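Local coordinates for putative uncharacterized protein (Burkholderia ambifaria, PDB 3W20) that probably acts as a metal- and 2-oxoglutarate-dependent dioxygenase that oxidises N-substituted L-amino acids, here with zinc in its metal site, at residues Gln185-Asp190 and Cys251-Arg256. Numbering follows the deposited sequence.
Sequences QGADND and CTSTRR
Gln185 and Arg256 form the last antiparallel, hydrogen-bonded pair between strands 178-185 and 255-265, and beyond it residues 186-190 and 251-254 lie alongside each other as loop. The pair is closed by Gln185 N to Arg256 O at 3.1 Å and Arg256 N to Gln185 O at 2.8 Å. On the same sheet face the side chains bond too: Arg256 NE donates to Gln185 OE1 at 2.8 Å, at the guanidinium edge and a little out of its plane, with amide and guanidinium planes nearly perpendicular (89°). Gln185 reaches this spot fully extended, while Arg256 bends at chi3 (-60°) to turn NE back; its guanidinium also makes a cation-pi contact with Trp52. Both strands belong to the double-stranded beta-helix of 2-oxoglutarate dioxygenases. Next to Arg256, Arg255 CA comes within 3.1 Å of Gln185 O in a CA-H...O contact, and its side chain leads away to a cation-pi contact with Tyr143; both residues bind 2-oxoglutarate, which is absent from this chain here. Past the strands, Ala187, first residue of the type I turn that ends at Asp190, packs its CB on Cys251 CB at 3.7 Å. Asn189, within that turn, meets Thr252 twice: Thr252 N donates to Asn189 OD1 at 3.1 Å, coming from above the amide plane, and Asn189 N gives Thr252 OG1 a weak, bent bond (126°). Asn189 ND2 bonds to Arg250 O, just before 251-256, so both ends of the amide are held.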
loop_
_atom_site.group_PDB
_atom_site.type_symbol
_atom_site.label_atom_id
_atom_site.label_comp_id
_atom_site.label_asym_id
_atom_site.label_seq_id
_atom_site.Cartn_x
_atom_site.Cartn_y
_atom_site.Cartn_z
ATOM N N GLN A 185 15.180 24.944 11.123
ATOM C CA GLN A 185 15.518 26.288 10.576
ATOM C C GLN A 185 14.312 27.195 10.554
ATOM O O GLN A 185 13.280 26.846 9.964
ATOM C CB GLN A 185 16.073 26.107 9.133
ATOM C CG GLN A 185 16.369 27.408 8.389
ATOM C CD GLN A 185 17.061 27.190 7.053
ATOM O OE1 GLN A 185 17.015 26.122 6.461
ATOM N NE2 GLN A 185 17.715 28.229 6.577
ATOM N N GLY A 186 14.436 28.396 11.137
ATOM C CA GLY A 186 13.261 29.290 11.209
ATOM C C GLY A 186 13.329 30.262 10.059
ATOM O O GLY A 186 14.427 30.533 9.559
ATOM N N ALA A 187 12.170 30.765 9.621
ATOM C CA ALA A 187 12.082 31.743 8.536
ATOM C C ALA A 187 12.608 33.090 9.052
ATOM O O ALA A 187 12.575 33.371 10.284
ATOM C CB ALA A 187 10.615 31.872 8.056
ATOM N N ASP A 188 13.077 33.926 8.114
ATOM C CA ASP A 188 13.615 35.274 8.434
ATOM C C ASP A 188 12.617 36.116 9.233
ATOM O O ASP A 188 12.979 36.781 10.220
ATOM C CB ASP A 188 14.061 36.036 7.164
ATOM C CG ASP A 188 15.435 35.568 6.630
ATOM O OD1 ASP A 188 16.258 35.082 7.438
ATOM O OD2 ASP A 188 15.687 35.695 5.400
ATOM N N ASN A 189 11.354 36.059 8.803
ATOM C CA ASN A 189 10.271 36.775 9.483
ATOM C C ASN A 189 9.716 36.057 10.705
ATOM O O ASN A 189 8.671 36.478 11.230
ATOM C CB ASN A 189 9.130 37.050 8.520
ATOM C CG ASN A 189 8.395 35.768 8.088
ATOM O OD1 ASN A 189 8.980 34.687 8.054
ATOM N ND2 ASN A 189 7.105 35.898 7.765
ATOM N N ASP A 190 10.378 34.966 11.133
ATOM C CA ASP A 190 9.983 34.247 12.318
ATOM C C ASP A 190 8.564 33.601 12.218
ATOM O O ASP A 190 7.834 33.532 13.246
ATOM C CB ASP A 190 10.094 35.159 13.549
ATOM C CG ASP A 190 10.174 34.376 14.862
ATOM O OD1 ASP A 190 10.437 33.163 14.826
ATOM O OD2 ASP A 190 9.961 34.988 15.940
ATOM N N CYS A 251 5.982 32.378 5.219
ATOM C CA CYS A 251 7.427 32.485 5.536
ATOM C C CYS A 251 8.095 33.435 4.526
ATOM O O CYS A 251 7.720 33.398 3.360
ATOM C CB CYS A 251 8.141 31.132 5.466
ATOM S SG CYS A 251 7.167 29.895 6.406
ATOM N N THR A 252 9.079 34.176 4.983
ATOM C CA THR A 252 9.862 35.071 4.090
ATOM C C THR A 252 11.117 34.385 3.598
ATOM O O THR A 252 11.671 34.775 2.559
ATOM C CB THR A 252 10.225 36.420 4.716
ATOM O OG1 THR A 252 10.962 36.248 5.939
ATOM C CG2 THR A 252 8.971 37.291 4.913
ATOM N N SER A 253 11.595 33.377 4.337
ATOM C CA SER A 253 12.703 32.553 3.828
ATOM C C SER A 253 12.485 31.104 4.262
ATOM O O SER A 253 11.489 30.787 4.945
ATOM C CB SER A 253 14.044 33.073 4.313
ATOM O OG SER A 253 14.103 33.162 5.728
ATOM N N THR A 254 13.418 30.235 3.887
ATOM C CA THR A 254 13.264 28.808 4.169
ATOM C C THR A 254 13.084 28.471 5.675
ATOM O O THR A 254 13.884 28.891 6.545
ATOM C CB THR A 254 14.392 27.975 3.507
ATOM O OG1 THR A 254 14.469 28.325 2.103
ATOM C CG2 THR A 254 14.067 26.475 3.624
ATOM N N ARG A 255 12.048 27.652 5.931
ATOM C CA ARG A 255 11.765 27.114 7.279
ATOM C C ARG A 255 11.919 25.586 7.137
ATOM O O ARG A 255 11.412 25.010 6.176
ATOM C CB ARG A 255 10.343 27.510 7.710
ATOM C CG ARG A 255 9.908 27.104 9.129
ATOM C CD ARG A 255 8.460 27.531 9.314
ATOM N NE ARG A 255 7.853 27.053 10.569
ATOM C CZ ARG A 255 6.997 26.018 10.678
ATOM N NH1 ARG A 255 6.571 25.326 9.616
ATOM N NH2 ARG A 255 6.505 25.719 11.887
ATOM N N ARG A 256 12.664 24.950 8.041
ATOM C CA ARG A 256 12.687 23.486 8.027
ATOM C C ARG A 256 12.187 22.924 9.355
ATOM O O ARG A 256 12.593 23.420 10.399
ATOM C CB ARG A 256 14.115 23.001 7.753
ATOM C CG ARG A 256 14.479 23.215 6.289
ATOM C CD ARG A 256 15.852 22.693 5.991
ATOM N NE ARG A 256 16.864 23.356 6.783
ATOM C CZ ARG A 256 17.896 22.717 7.276
ATOM N NH1 ARG A 256 18.013 21.413 7.034
ATOM N NH2 ARG A 256 18.784 23.355 7.998
#